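Local coordinates for protein glucanase (Clostridium thermocellum, PDB 5GXX) that probably hydrolyses internal beta-1,4-glucosidic bonds of cellulose, as an endoglucanase of glycosyl hydrolase family 9 and a component of the cellulosome, at residues 96-100 / 148-152; 153-157 / 207-211. The protein carries 1 engineered substitution. One frame throughout, in Å; residues are numbered along the deposited sequence.

Contact 1 of 2, residues 96-100 / 148-152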
loop_
_atom_site.group_PDB
_atom_site.type_symbol
_atom_site.label_atom_id
_atom_site.label_comp_id
_atom_site.label_asym_id
_atom_site.label_seq_id
_atom_site.Cartn_x
_atom_site.Cartn_y
_atom_site.Cartn_z
ATOM N N LEU A 96 -35.092 8.224 30.604
ATOM C CA LEU A 96 -36.527 8.266 30.356
ATOM C C LEU A 96 -36.865 9.260 29.243
ATOM O O LEU A 96 -37.735 8.960 28.421
ATOM C CB LEU A 96 -37.326 8.587 31.624
ATOM C CG LEU A 96 -37.182 7.492 32.693
ATOM C CD1 LEU A 96 -37.966 7.857 33.941
ATOM C CD2 LEU A 96 -37.553 6.097 32.216
ATOM N N ASP A 97 -36.188 10.408 29.188
ATOM C CA ASP A 97 -36.451 11.383 28.127
ATOM C C ASP A 97 -36.211 10.766 26.753
ATOM O O ASP A 97 -36.969 11.002 25.814
ATOM C CB ASP A 97 -35.620 12.655 28.311
ATOM C CG ASP A 97 -36.134 13.513 29.451
ATOM O OD1 ASP A 97 -37.252 13.262 29.941
ATOM O OD2 ASP A 97 -35.420 14.445 29.871
ATOM N N TYR A 98 -35.139 9.988 26.634
ATOM C CA TYR A 98 -34.833 9.237 25.425
ATOM C C TYR A 98 -35.933 8.236 25.078
ATOM O O TYR A 98 -36.335 8.193 23.916
ATOM C CB TYR A 98 -33.435 8.589 25.492
ATOM C CG TYR A 98 -33.185 7.542 24.424
ATOM C CD1 TYR A 98 -33.506 6.206 24.649
ATOM C CD2 TYR A 98 -32.635 7.875 23.189
ATOM C CE1 TYR A 98 -33.275 5.234 23.690
ATOM C CE2 TYR A 98 -32.405 6.913 22.219
ATOM C CZ TYR A 98 -32.736 5.600 22.470
ATOM O OH TYR A 98 -32.525 4.618 21.526
ATOM N N LEU A 99 -36.440 7.474 26.045
ATOM C CA LEU A 99 -37.477 6.493 25.734
ATOM C C LEU A 99 -38.729 7.181 25.187
ATOM O O LEU A 99 -39.332 6.685 24.228
ATOM C CB LEU A 99 -37.844 5.647 26.950
ATOM C CG LEU A 99 -36.697 4.841 27.568
ATOM C CD1 LEU A 99 -37.207 3.960 28.705
ATOM C CD2 LEU A 99 -36.004 4.005 26.492
ATOM N N VAL A 100 -39.088 8.321 25.770
ATOM C CA VAL A 100 -40.173 9.155 25.233
ATOM C C VAL A 100 -39.877 9.628 23.809
ATOM O O VAL A 100 -40.759 9.562 22.936
ATOM C CB VAL A 100 -40.510 10.339 26.176
ATOM C CG1 VAL A 100 -41.487 11.367 25.537
ATOM C CG2 VAL A 100 -41.154 9.820 27.445
ATOM N N MET A 148 -39.771 -0.657 27.846
ATOM C CA MET A 148 -39.793 0.804 27.795
ATOM C C MET A 148 -40.994 1.318 28.593
ATOM O O MET A 148 -40.884 2.300 29.328
ATOM C CB MET A 148 -39.824 1.315 26.347
ATOM C CG MET A 148 -38.575 0.965 25.537
ATOM S SD MET A 148 -38.772 1.201 23.745
ATOM C CE MET A 148 -39.077 2.972 23.638
ATOM N N ALA A 149 -42.127 0.623 28.484
ATOM C CA ALA A 149 -43.315 0.990 29.250
ATOM C C ALA A 149 -43.072 0.893 30.754
ATOM O O ALA A 149 -43.460 1.789 31.500
ATOM C CB ALA A 149 -44.486 0.099 28.883
ATOM N N ALA A 150 -42.442 -0.201 31.183
ATOM C CA ALA A 150 -42.186 -0.441 32.596
ATOM C C ALA A 150 -41.290 0.649 33.175
ATOM O O ALA A 150 -41.550 1.168 34.266
ATOM C CB ALA A 150 -41.532 -1.809 32.783
ATOM N N ALA A 151 -40.238 0.998 32.436
ATOM C CA ALA A 151 -39.291 2.026 32.876
ATOM C C ALA A 151 -40.002 3.354 33.071
ATOM O O ALA A 151 -39.816 4.050 34.073
ATOM C CB ALA A 151 -38.170 2.174 31.866
ATOM N N LEU A 152 -40.862 3.674 32.111
ATOM C CA LEU A 152 -41.633 4.909 32.214
ATOM C C LEU A 152 -42.710 4.871 33.299
ATOM O O LEU A 152 -43.010 5.894 33.929
ATOM C CB LEU A 152 -42.211 5.286 30.845
ATOM C CG LEU A 152 -41.144 5.744 29.843
ATOM C CD1 LEU A 152 -41.648 5.623 28.406
ATOM C CD2 LEU A 152 -40.656 7.168 30.130
#

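Contact 2 of 2, residues 153-157 / 207-211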
loop_
_atom_site.group_PDB
_atom_site.type_symbol
_atom_site.label_atom_id
_atom_site.label_comp_id
_atom_site.label_asym_id
_atom_site.label_seq_id
_atom_site.Cartn_x
_atom_site.Cartn_y
_atom_site.Cartn_z
ATOM N N ALA A 153 -43.253 3.693 33.570
ATOM C CA ALA A 153 -44.245 3.564 34.633
ATOM C C ALA A 153 -43.605 3.822 35.994
ATOM O O ALA A 153 -44.037 4.691 36.744
ATOM C CB ALA A 153 -44.909 2.199 34.590
ATOM N N VAL A 154 -42.566 3.064 36.333
ATOM C CA VAL A 154 -41.891 3.371 37.590
ATOM C C VAL A 154 -41.298 4.786 37.638
ATOM O O VAL A 154 -41.398 5.469 38.661
ATOM C CB VAL A 154 -40.876 2.278 37.984
ATOM C CG1 VAL A 154 -39.735 2.138 36.952
ATOM C CG2 VAL A 154 -40.352 2.538 39.384
ATOM N N GLY A 155 -40.716 5.257 36.536
ATOM C CA GLY A 155 -40.185 6.618 36.489
ATOM C C GLY A 155 -41.224 7.680 36.802
ATOM O O GLY A 155 -40.934 8.664 37.488
ATOM N N SER A 156 -42.432 7.455 36.289
ATOM C CA SER A 156 -43.542 8.390 36.502
ATOM C C SER A 156 -43.888 8.496 37.985
ATOM O O SER A 156 -44.258 9.571 38.449
ATOM C CB SER A 156 -44.763 7.977 35.674
ATOM O OG SER A 156 -45.566 6.987 36.306
ATOM N N ILE A 157 -43.749 7.406 38.735
ATOM C CA ILE A 157 -43.979 7.449 40.182
ATOM C C ILE A 157 -42.859 8.219 40.884
ATOM O O ILE A 157 -43.091 9.199 41.596
ATOM C CB ILE A 157 -44.026 6.038 40.815
ATOM C CG1 ILE A 157 -45.073 5.176 40.111
ATOM C CG2 ILE A 157 -44.218 6.087 42.340
ATOM C CD1 ILE A 157 -45.092 3.721 40.574
ATOM N N TRP A 207 -45.995 -2.598 37.266
ATOM C CA TRP A 207 -45.617 -1.213 37.524
ATOM C C TRP A 207 -46.741 -0.211 37.240
ATOM O O TRP A 207 -46.867 0.778 37.960
ATOM C CB TRP A 207 -44.333 -0.825 36.773
ATOM C CG TRP A 207 -43.093 -1.288 37.511
ATOM C CD1 TRP A 207 -42.175 -2.208 37.085
ATOM C CD2 TRP A 207 -42.662 -0.856 38.809
ATOM N NE1 TRP A 207 -41.190 -2.368 38.038
ATOM C CE2 TRP A 207 -41.468 -1.560 39.108
ATOM C CE3 TRP A 207 -43.165 0.051 39.752
ATOM C CZ2 TRP A 207 -40.771 -1.386 40.309
ATOM C CZ3 TRP A 207 -42.467 0.226 40.949
ATOM C CH2 TRP A 207 -41.280 -0.489 41.211
ATOM N N LEU A 208 -47.534 -0.453 36.194
ATOM C CA LEU A 208 -48.716 0.373 35.933
ATOM C C LEU A 208 -49.779 0.274 37.032
ATOM O O LEU A 208 -50.405 1.283 37.375
ATOM C CB LEU A 208 -49.295 0.093 34.542
ATOM C CG LEU A 208 -48.515 0.717 33.381
ATOM C CD1 LEU A 208 -48.846 0.089 32.037
ATOM C CD2 LEU A 208 -48.629 2.248 33.340
ATOM N N TYR A 209 -49.964 -0.912 37.604
ATOM C CA TYR A 209 -50.811 -1.054 38.774
ATOM C C TYR A 209 -50.266 -0.222 39.924
ATOM O O TYR A 209 -50.998 0.528 40.577
ATOM C CB TYR A 209 -50.915 -2.515 39.220
ATOM C CG TYR A 209 -51.924 -2.716 40.336
ATOM C CD1 TYR A 209 -53.229 -2.278 40.167
ATOM C CD2 TYR A 209 -51.584 -3.312 41.561
ATOM C CE1 TYR A 209 -54.187 -2.438 41.164
ATOM C CE2 TYR A 209 -52.541 -3.463 42.575
ATOM C CZ TYR A 209 -53.837 -3.026 42.365
ATOM O OH TYR A 209 -54.826 -3.168 43.322
ATOM N N LEU A 210 -48.963 -0.350 40.167
ATOM C CA LEU A 210 -48.371 0.392 41.267
ATOM C C LEU A 210 -48.397 1.900 41.002
ATOM O O LEU A 210 -48.391 2.696 41.940
ATOM C CB LEU A 210 -46.952 -0.115 41.566
ATOM C CG LEU A 210 -46.765 -1.530 42.121
ATOM C CD1 LEU A 210 -45.259 -1.759 42.320
ATOM C CD2 LEU A 210 -47.531 -1.727 43.421
ATOM N N ALA A 211 -48.430 2.286 39.731
ATOM C CA ALA A 211 -48.513 3.701 39.387
ATOM C C ALA A 211 -49.930 4.271 39.512
ATOM O O ALA A 211 -50.095 5.362 40.059
ATOM C CB ALA A 211 -47.909 3.986 38.004
#

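Contact 1 of 2, residues 96-100 / 148-152
Leu99 and Leu152 pack against each other where helix 85-101 meets helix 142-158 in the (alpha/alpha)6 barrel of the family 9 catalytic domain. The axes of segments 96-100 and 148-152 approach to 10.1 Å with their directions 133° apart, a spacing that leaves room for leucines between the backbones. Leu99 points at the partner helix and spreads its two methyls over it: CD1 meets Ala151 CB at 3.8 Å, while CD2 lies 4.1 Å from Met148 CG, the two side chains running at a slant to each other. Leu152 answers from the other helix. Leu152 CD1 rests on Leu99 CB, and Leu152 CD2 enters between Leu96 and Val100, 3.8 Å from Val100 CG2. Leu96 closes the far end, where its CD2 reaches Ala151 O at 3.6 Å. No hydrogen bond crosses the interface, so shape and apolar burial carry it. Beyond this layer, helix 58-75 meets Leu99 and Met148 through Ala62, and Tyr164 and Tyr171 of helix 162-178 touch Leu152. Tyr171 OH also hydrogen-bonds to Leu99 O. The Met148 chain bends at its last torsion (chi3 62°), which brings CE to 3.8 Å from that same Leu99 O.

Contact 2 of 2, residues 153-157 / 207-211
Val154 lies against the indole of Trp207 where helices 142-158 and 198-212 run side by side in the helical barrel. Segments 153-157 and 207-211 point nearly the same way, 22° apart, with axes 8.7 Å from each other at closest approach. Followed outward, Trp207 begins with CB against Ala153 CB at 3.8 Å. Ring atoms CD2 and CE3 then pass Val154 CB, which sits 3.6 Å above the ring plane. Toward the tip, Trp207 CZ3 lies 3.5 Å from Val154 CG2, with CH2 and CZ2 near the same methyl and CE2 nearer Val154 CB. Val154 CG2 stands over the six-membered ring of Trp207 in a CH-pi contact, 3.6 Å from the ring centroid and 17° off the normal; a chi1 of 63° sets CG2 anti to the backbone N and over the ring. Ile157 CD1 approaches the indole at its edge and packs 3.6 Å from Ala211 CA. Ser156 turns its OG back to Ala153 O in a 2.8 Å hydrogen bond within its own helix. Trp203, Trp70 and Tyr73 each pair edge-to-face with the indole. With no hydrogen bond between the segments, their cohesion rests on dispersion and CH-pi attraction, and the small Ala153 and Ala211 are consistent with the close helix spacing.

From the N terminus, helix 85-101 comes first, and contact 1 closes the 47 residues of helix, strand and loop that separate it from segment 148-152. Contact 2 then opens on the very next residues of helix 142-158 and spans 49 residues, among them helix 162-178, before segment 207-211 returns to it. The two closures follow in series, neither enclosing nor crossing the other. Helix 142-158 is common to both, tying helix 85-101 and helix 198-212 together within the catalytic domain. The centres of the two contacts lie about 11 Å apart, and the contacts touch directly: Leu96 CD1 packs on Gly155 CA at 3.6 Å. Helices 58-75 and 162-178 border both interfaces.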